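Local coordinates for tail fiber protein (Pseudomonas aeruginosa, PDB 6CL6) that forms the receptor-binding tail fiber of the R2 pyocin, a contractile injection system, and probably attaches the particle to the surface of target bacteria, at residues M77-I89 with Y100-W114. Numbering follows the deposited sequence.
Sequences MFYPDQNGNASQI and YVRVSYAANPSIREW
Gln-88 and Arg-102 face each other in an antiparallel hydrogen-bonded pair, and their side chains run side by side off the same face of the sheet. Gln-88 can be followed outward. Its CB lies 4.2 Å from Arg-102 CG. Gln-88 CG is anti to its own carbonyl carbon (chi1 -70°) and the chain is extended beyond it, which carries the amide to the six-membered ring of Trp-114, met obliquely at CH2 and CZ3. Gln-88 CG packs on Trp-114 CH2, and Gln-88 CD comes closer, 3.4 Å from Trp-114 CH2. Gln-88 OE1 takes two bonds from Arg-102: NE at 2.9 Å and NH2 at 3.0 Å. Both donors reach it from one face of the amide, and OE1 lies in the guanidinium plane. Gln-88 NE2 hydrogen-bonds Ser-76 OG and Pro-50 O. Arg-102 NH2 also bonds Asn-51 OD1, and it lies over one face of the Trp-114 ring. Ser-104 CB covers the opposite face.

Nearer the turn, Arg-112 gives NE to Gly-84 O at 2.8 Å, in the carbonyl plane. This firm bond and two weak ones from NH2, to Gly-84 O and Gln-82 O, tie the guanidinium to the type I turn 81-84. Asn-85 OD1 accepts from Ala-106 N at 3.0 Å, and Pro-109 CB packs against the same amide. Water 2 joins Asn-85 OD1, Ser-104 OG and Pro-109 O.

Strands 85-92 and 99-104 form a beta hairpin. They are the third and fourth strands of an antiparallel sheet, between 72-79 and 118-119. The face with Ser-87 and Val-103 packs on a second subunit, where Ser-87 OG hydrogen-bonds Thr-91 OG1 of that subunit.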
loop_
_atom_site.group_PDB
_atom_site.type_symbol
_atom_site.label_atom_id
_atom_site.label_comp_id
_atom_site.label_asym_id
_atom_site.label_seq_id
_atom_site.Cartn_x
_atom_site.Cartn_y
_atom_site.Cartn_z
ATOM N N MET A 77 -72.702 7.742 -5.684
ATOM C CA MET A 77 -73.258 9.006 -5.231
ATOM C C MET A 77 -73.418 9.883 -6.466
ATOM O O MET A 77 -72.517 9.942 -7.304
ATOM C CB MET A 77 -72.348 9.664 -4.209
ATOM C CG MET A 77 -72.205 8.918 -2.914
ATOM S SD MET A 77 -70.702 9.354 -2.055
ATOM C CE MET A 77 -69.499 8.418 -2.964
ATOM N N PHE A 78 -74.554 10.568 -6.565
ATOM C CA PHE A 78 -75.005 11.211 -7.774
ATOM C C PHE A 78 -75.304 12.700 -7.629
ATOM O O PHE A 78 -75.761 13.164 -6.596
ATOM C CB PHE A 78 -76.317 10.558 -8.264
ATOM C CG PHE A 78 -76.235 9.055 -8.438
ATOM C CD1 PHE A 78 -75.576 8.508 -9.504
ATOM C CD2 PHE A 78 -76.871 8.215 -7.531
ATOM C CE1 PHE A 78 -75.520 7.145 -9.682
ATOM C CE2 PHE A 78 -76.816 6.862 -7.702
ATOM C CZ PHE A 78 -76.150 6.318 -8.755
ATOM N N TYR A 79 -75.082 13.423 -8.716
ATOM C CA TYR A 79 -75.529 14.806 -8.841
ATOM C C TYR A 79 -75.692 15.172 -10.304
ATOM O O TYR A 79 -74.779 14.905 -11.081
ATOM C CB TYR A 79 -74.535 15.780 -8.187
ATOM C CG TYR A 79 -75.035 17.202 -8.296
ATOM C CD1 TYR A 79 -75.856 17.752 -7.319
ATOM C CD2 TYR A 79 -74.708 17.967 -9.381
ATOM C CE1 TYR A 79 -76.333 19.048 -7.453
ATOM C CE2 TYR A 79 -75.169 19.261 -9.516
ATOM C CZ TYR A 79 -75.975 19.798 -8.556
ATOM O OH TYR A 79 -76.443 21.086 -8.720
ATOM N N PRO A 80 -76.801 15.836 -10.721
ATOM C CA PRO A 80 -77.946 16.260 -9.915
ATOM C C PRO A 80 -79.078 15.251 -9.772
ATOM O O PRO A 80 -80.060 15.528 -9.053
ATOM C CB PRO A 80 -78.445 17.503 -10.675
ATOM C CG PRO A 80 -78.176 17.154 -12.093
ATOM C CD PRO A 80 -76.888 16.383 -12.092
ATOM N N ASP A 81 -78.996 14.131 -10.483
ATOM C CA ASP A 81 -79.958 13.050 -10.336
ATOM C C ASP A 81 -79.222 11.737 -10.611
ATOM O O ASP A 81 -78.021 11.734 -10.848
ATOM C CB ASP A 81 -81.193 13.267 -11.239
ATOM C CG ASP A 81 -80.897 13.242 -12.727
ATOM O OD1 ASP A 81 -79.901 12.643 -13.167
ATOM O OD2 ASP A 81 -81.709 13.831 -13.491
ATOM N N GLN A 82 -79.954 10.626 -10.543
ATOM C CA GLN A 82 -79.304 9.323 -10.620
ATOM C C GLN A 82 -78.796 8.995 -12.015
ATOM O O GLN A 82 -78.079 7.994 -12.164
ATOM C CB GLN A 82 -80.253 8.218 -10.121
ATOM C CG GLN A 82 -81.409 7.883 -11.036
ATOM C CD GLN A 82 -82.527 8.902 -11.018
ATOM O OE1 GLN A 82 -82.550 9.851 -10.224
ATOM N NE2 GLN A 82 -83.498 8.696 -11.904
ATOM N N ASN A 83 -79.139 9.808 -13.044
ATOM C CA ASN A 83 -78.549 9.631 -14.372
ATOM C C ASN A 83 -77.336 10.508 -14.626
ATOM O O ASN A 83 -76.732 10.418 -15.709
ATOM C CB ASN A 83 -79.580 9.932 -15.442
ATOM C CG ASN A 83 -80.760 9.018 -15.381
ATOM O OD1 ASN A 83 -80.606 7.784 -15.315
ATOM N ND2 ASN A 83 -81.943 9.609 -15.342
ATOM N N GLY A 84 -76.936 11.320 -13.660
ATOM C CA GLY A 84 -76.000 12.413 -13.890
ATOM C C GLY A 84 -74.573 12.090 -13.485
ATOM O O GLY A 84 -74.100 10.956 -13.626
ATOM N N ASN A 85 -73.858 13.125 -13.038
ATOM C CA ASN A 85 -72.511 12.938 -12.560
ATOM C C ASN A 85 -72.510 11.991 -11.369
ATOM O O ASN A 85 -73.513 11.862 -10.639
ATOM C CB ASN A 85 -71.881 14.270 -12.180
ATOM C CG ASN A 85 -71.706 15.186 -13.345
ATOM O OD1 ASN A 85 -71.374 14.766 -14.469
ATOM N ND2 ASN A 85 -71.925 16.497 -13.091
ATOM N N ALA A 86 -71.365 11.345 -11.151
ATOM C CA ALA A 86 -71.300 10.381 -10.058
ATOM C C ALA A 86 -69.889 10.160 -9.538
ATOM O O ALA A 86 -68.908 10.267 -10.260
ATOM C CB ALA A 86 -71.894 9.019 -10.504
ATOM N N SER A 87 -69.827 9.802 -8.269
ATOM C CA SER A 87 -68.628 9.269 -7.640
ATOM C C SER A 87 -68.918 7.836 -7.245
ATOM O O SER A 87 -70.031 7.533 -6.824
ATOM C CB SER A 87 -68.271 10.115 -6.418
ATOM O OG SER A 87 -67.339 9.480 -5.609
ATOM N N GLN A 88 -67.937 6.954 -7.429
ATOM C CA GLN A 88 -68.090 5.557 -7.073
ATOM C C GLN A 88 -66.924 5.034 -6.257
ATOM O O GLN A 88 -65.754 5.355 -6.512
ATOM C CB GLN A 88 -68.261 4.678 -8.324
ATOM C CG GLN A 88 -69.575 4.885 -9.009
ATOM C CD GLN A 88 -69.746 3.914 -10.155
ATOM O OE1 GLN A 88 -68.758 3.474 -10.775
ATOM N NE2 GLN A 88 -70.987 3.561 -10.430
ATOM N N ILE A 89 -67.285 4.250 -5.240
ATOM C CA ILE A 89 -66.348 3.557 -4.372
ATOM C C ILE A 89 -66.582 2.063 -4.524
ATOM O O ILE A 89 -67.703 1.586 -4.312
ATOM C CB ILE A 89 -66.530 3.955 -2.891
ATOM C CG1 ILE A 89 -66.311 5.441 -2.703
ATOM C CG2 ILE A 89 -65.621 3.100 -2.014
ATOM C CD1 ILE A 89 -66.817 5.961 -1.411
ATOM N N TYR A 100 -61.230 0.853 -4.253
ATOM C CA TYR A 100 -60.963 1.722 -5.384
ATOM C C TYR A 100 -61.985 2.858 -5.398
ATOM O O TYR A 100 -63.079 2.737 -4.841
ATOM C CB TYR A 100 -61.038 0.957 -6.727
ATOM C CG TYR A 100 -60.018 -0.138 -6.816
ATOM C CD1 TYR A 100 -60.229 -1.362 -6.176
ATOM C CD2 TYR A 100 -58.830 0.035 -7.555
ATOM C CE1 TYR A 100 -59.287 -2.380 -6.242
ATOM C CE2 TYR A 100 -57.891 -0.985 -7.631
ATOM C CZ TYR A 100 -58.128 -2.188 -6.959
ATOM O OH TYR A 100 -57.197 -3.195 -6.991
ATOM N N VAL A 101 -61.631 3.947 -6.077
ATOM C CA VAL A 101 -62.520 5.095 -6.247
ATOM C C VAL A 101 -62.415 5.600 -7.678
ATOM O O VAL A 101 -61.343 5.523 -8.311
ATOM C CB VAL A 101 -62.190 6.208 -5.221
ATOM C CG1 VAL A 101 -60.805 6.809 -5.523
ATOM C CG2 VAL A 101 -63.255 7.277 -5.241
ATOM N N ARG A 102 -63.548 6.093 -8.210
ATOM C CA ARG A 102 -63.552 6.749 -9.533
ATOM C C ARG A 102 -64.681 7.787 -9.602
ATOM O O ARG A 102 -65.429 8.015 -8.637
ATOM C CB ARG A 102 -63.653 5.763 -10.687
ATOM C CG ARG A 102 -65.016 5.139 -10.920
ATOM C CD ARG A 102 -65.096 4.431 -12.252
ATOM N NE ARG A 102 -66.417 3.832 -12.426
ATOM C CZ ARG A 102 -66.849 3.275 -13.529
ATOM N NH1 ARG A 102 -66.063 3.189 -14.576
ATOM N NH2 ARG A 102 -68.070 2.787 -13.574
ATOM N N VAL A 103 -64.785 8.442 -10.756
ATOM C CA VAL A 103 -65.655 9.594 -10.892
ATOM C C VAL A 103 -66.078 9.750 -12.340
ATOM O O VAL A 103 -65.307 9.504 -13.272
ATOM C CB VAL A 103 -64.975 10.867 -10.346
ATOM C CG1 VAL A 103 -63.789 11.220 -11.192
ATOM C CG2 VAL A 103 -65.974 12.028 -10.294
ATOM N N SER A 104 -67.330 10.151 -12.528
ATOM C CA SER A 104 -67.805 10.633 -13.804
ATOM C C SER A 104 -68.217 12.107 -13.678
ATOM O O SER A 104 -69.049 12.461 -12.836
ATOM C CB SER A 104 -68.981 9.817 -14.331
ATOM O OG SER A 104 -69.512 10.440 -15.518
ATOM N N TYR A 105 -67.672 12.944 -14.554
ATOM C CA TYR A 105 -68.060 14.347 -14.615
ATOM C C TYR A 105 -68.139 14.766 -16.069
ATOM O O TYR A 105 -67.210 14.517 -16.842
ATOM C CB TYR A 105 -67.082 15.273 -13.878
ATOM C CG TYR A 105 -67.388 16.713 -14.234
ATOM C CD1 TYR A 105 -68.409 17.408 -13.588
ATOM C CD2 TYR A 105 -66.732 17.347 -15.280
ATOM C CE1 TYR A 105 -68.717 18.702 -13.938
ATOM C CE2 TYR A 105 -67.062 18.648 -15.656
ATOM C CZ TYR A 105 -68.044 19.307 -14.985
ATOM O OH TYR A 105 -68.382 20.606 -15.338
ATOM N N ALA A 106 -69.241 15.410 -16.439
ATOM C CA ALA A 106 -69.415 15.884 -17.807
ATOM C C ALA A 106 -70.340 17.090 -17.827
ATOM O O ALA A 106 -71.252 17.221 -16.987
ATOM C CB ALA A 106 -69.984 14.786 -18.709
ATOM N N ALA A 107 -70.098 17.970 -18.815
ATOM C CA ALA A 107 -70.914 19.169 -18.966
ATOM C C ALA A 107 -72.384 18.810 -19.117
ATOM O O ALA A 107 -73.258 19.481 -18.558
ATOM C CB ALA A 107 -70.426 19.987 -20.160
ATOM N N ASN A 108 -72.683 17.786 -19.911
ATOM C CA ASN A 108 -74.010 17.197 -19.906
ATOM C C ASN A 108 -73.917 15.982 -19.013
ATOM O O ASN A 108 -73.372 14.948 -19.445
ATOM C CB ASN A 108 -74.475 16.792 -21.302
ATOM C CG ASN A 108 -75.915 16.234 -21.285
ATOM O OD1 ASN A 108 -76.441 15.856 -20.219
ATOM N ND2 ASN A 108 -76.538 16.169 -22.450
ATOM N N PRO A 109 -74.358 16.065 -17.752
ATOM C CA PRO A 109 -74.013 15.000 -16.787
ATOM C C PRO A 109 -74.534 13.651 -17.192
ATOM O O PRO A 109 -73.957 12.654 -16.751
ATOM C CB PRO A 109 -74.639 15.497 -15.470
ATOM C CG PRO A 109 -75.650 16.533 -15.869
ATOM C CD PRO A 109 -75.096 17.172 -17.111
ATOM N N SER A 110 -75.583 13.593 -18.023
ATOM C CA SER A 110 -76.164 12.330 -18.465
ATOM C C SER A 110 -75.348 11.645 -19.541
ATOM O O SER A 110 -75.624 10.473 -19.849
ATOM C CB SER A 110 -77.607 12.524 -18.996
ATOM O OG SER A 110 -78.513 12.902 -17.978
ATOM N N ILE A 111 -74.355 12.322 -20.125
ATOM C CA ILE A 111 -73.459 11.665 -21.079
ATOM C C ILE A 111 -72.132 11.440 -20.359
ATOM O O ILE A 111 -71.192 12.232 -20.489
ATOM C CB ILE A 111 -73.290 12.493 -22.370
ATOM C CG1 ILE A 111 -74.649 12.761 -23.029
ATOM C CG2 ILE A 111 -72.365 11.757 -23.317
ATOM C CD1 ILE A 111 -74.688 14.015 -23.860
ATOM N N ARG A 112 -72.063 10.369 -19.567
ATOM C CA ARG A 112 -70.999 10.213 -18.582
ATOM C C ARG A 112 -69.628 10.066 -19.237
ATOM O O ARG A 112 -69.476 9.537 -20.340
ATOM C CB ARG A 112 -71.289 9.000 -17.714
ATOM C CG ARG A 112 -72.454 9.271 -16.803
ATOM C CD ARG A 112 -72.770 8.142 -15.938
ATOM N NE ARG A 112 -73.739 8.544 -14.924
ATOM C CZ ARG A 112 -74.477 7.699 -14.216
ATOM N NH1 ARG A 112 -74.372 6.408 -14.405
ATOM N NH2 ARG A 112 -75.341 8.175 -13.326
ATOM N N GLU A 113 -68.629 10.576 -18.542
ATOM C CA GLU A 113 -67.223 10.447 -18.922
ATOM C C GLU A 113 -66.495 9.948 -17.683
ATOM O O GLU A 113 -66.113 10.744 -16.830
ATOM C CB GLU A 113 -66.657 11.786 -19.385
ATOM C CG GLU A 113 -67.334 12.312 -20.654
ATOM C CD GLU A 113 -66.763 13.659 -21.079
ATOM O OE1 GLU A 113 -65.570 13.914 -20.787
ATOM O OE2 GLU A 113 -67.504 14.462 -21.671
ATOM N N TRP A 114 -66.308 8.632 -17.585
ATOM C CA TRP A 114 -65.723 8.025 -16.399
ATOM C C TRP A 114 -64.209 8.155 -16.426
ATOM O O TRP A 114 -63.577 7.943 -17.461
ATOM C CB TRP A 114 -66.099 6.558 -16.314
ATOM C CG TRP A 114 -67.551 6.345 -15.978
ATOM C CD1 TRP A 114 -68.564 6.081 -16.855
ATOM C CD2 TRP A 114 -68.126 6.397 -14.690
ATOM N NE1 TRP A 114 -69.748 5.980 -16.169
ATOM C CE2 TRP A 114 -69.504 6.164 -14.836
ATOM C CE3 TRP A 114 -67.617 6.639 -13.412
ATOM C CZ2 TRP A 114 -70.367 6.147 -13.750
ATOM C CZ3 TRP A 114 -68.477 6.620 -12.330
ATOM C CH2 TRP A 114 -69.831 6.370 -12.508
HETATM O O HOH W 1 -78.606 13.941 -15.175
HETATM O O HOH W 2 -71.327 12.478 -15.800
HETATM O O HOH W 3 -72.221 18.946 -15.070
HETATM O O HOH W 4 -64.925 10.079 -6.661
#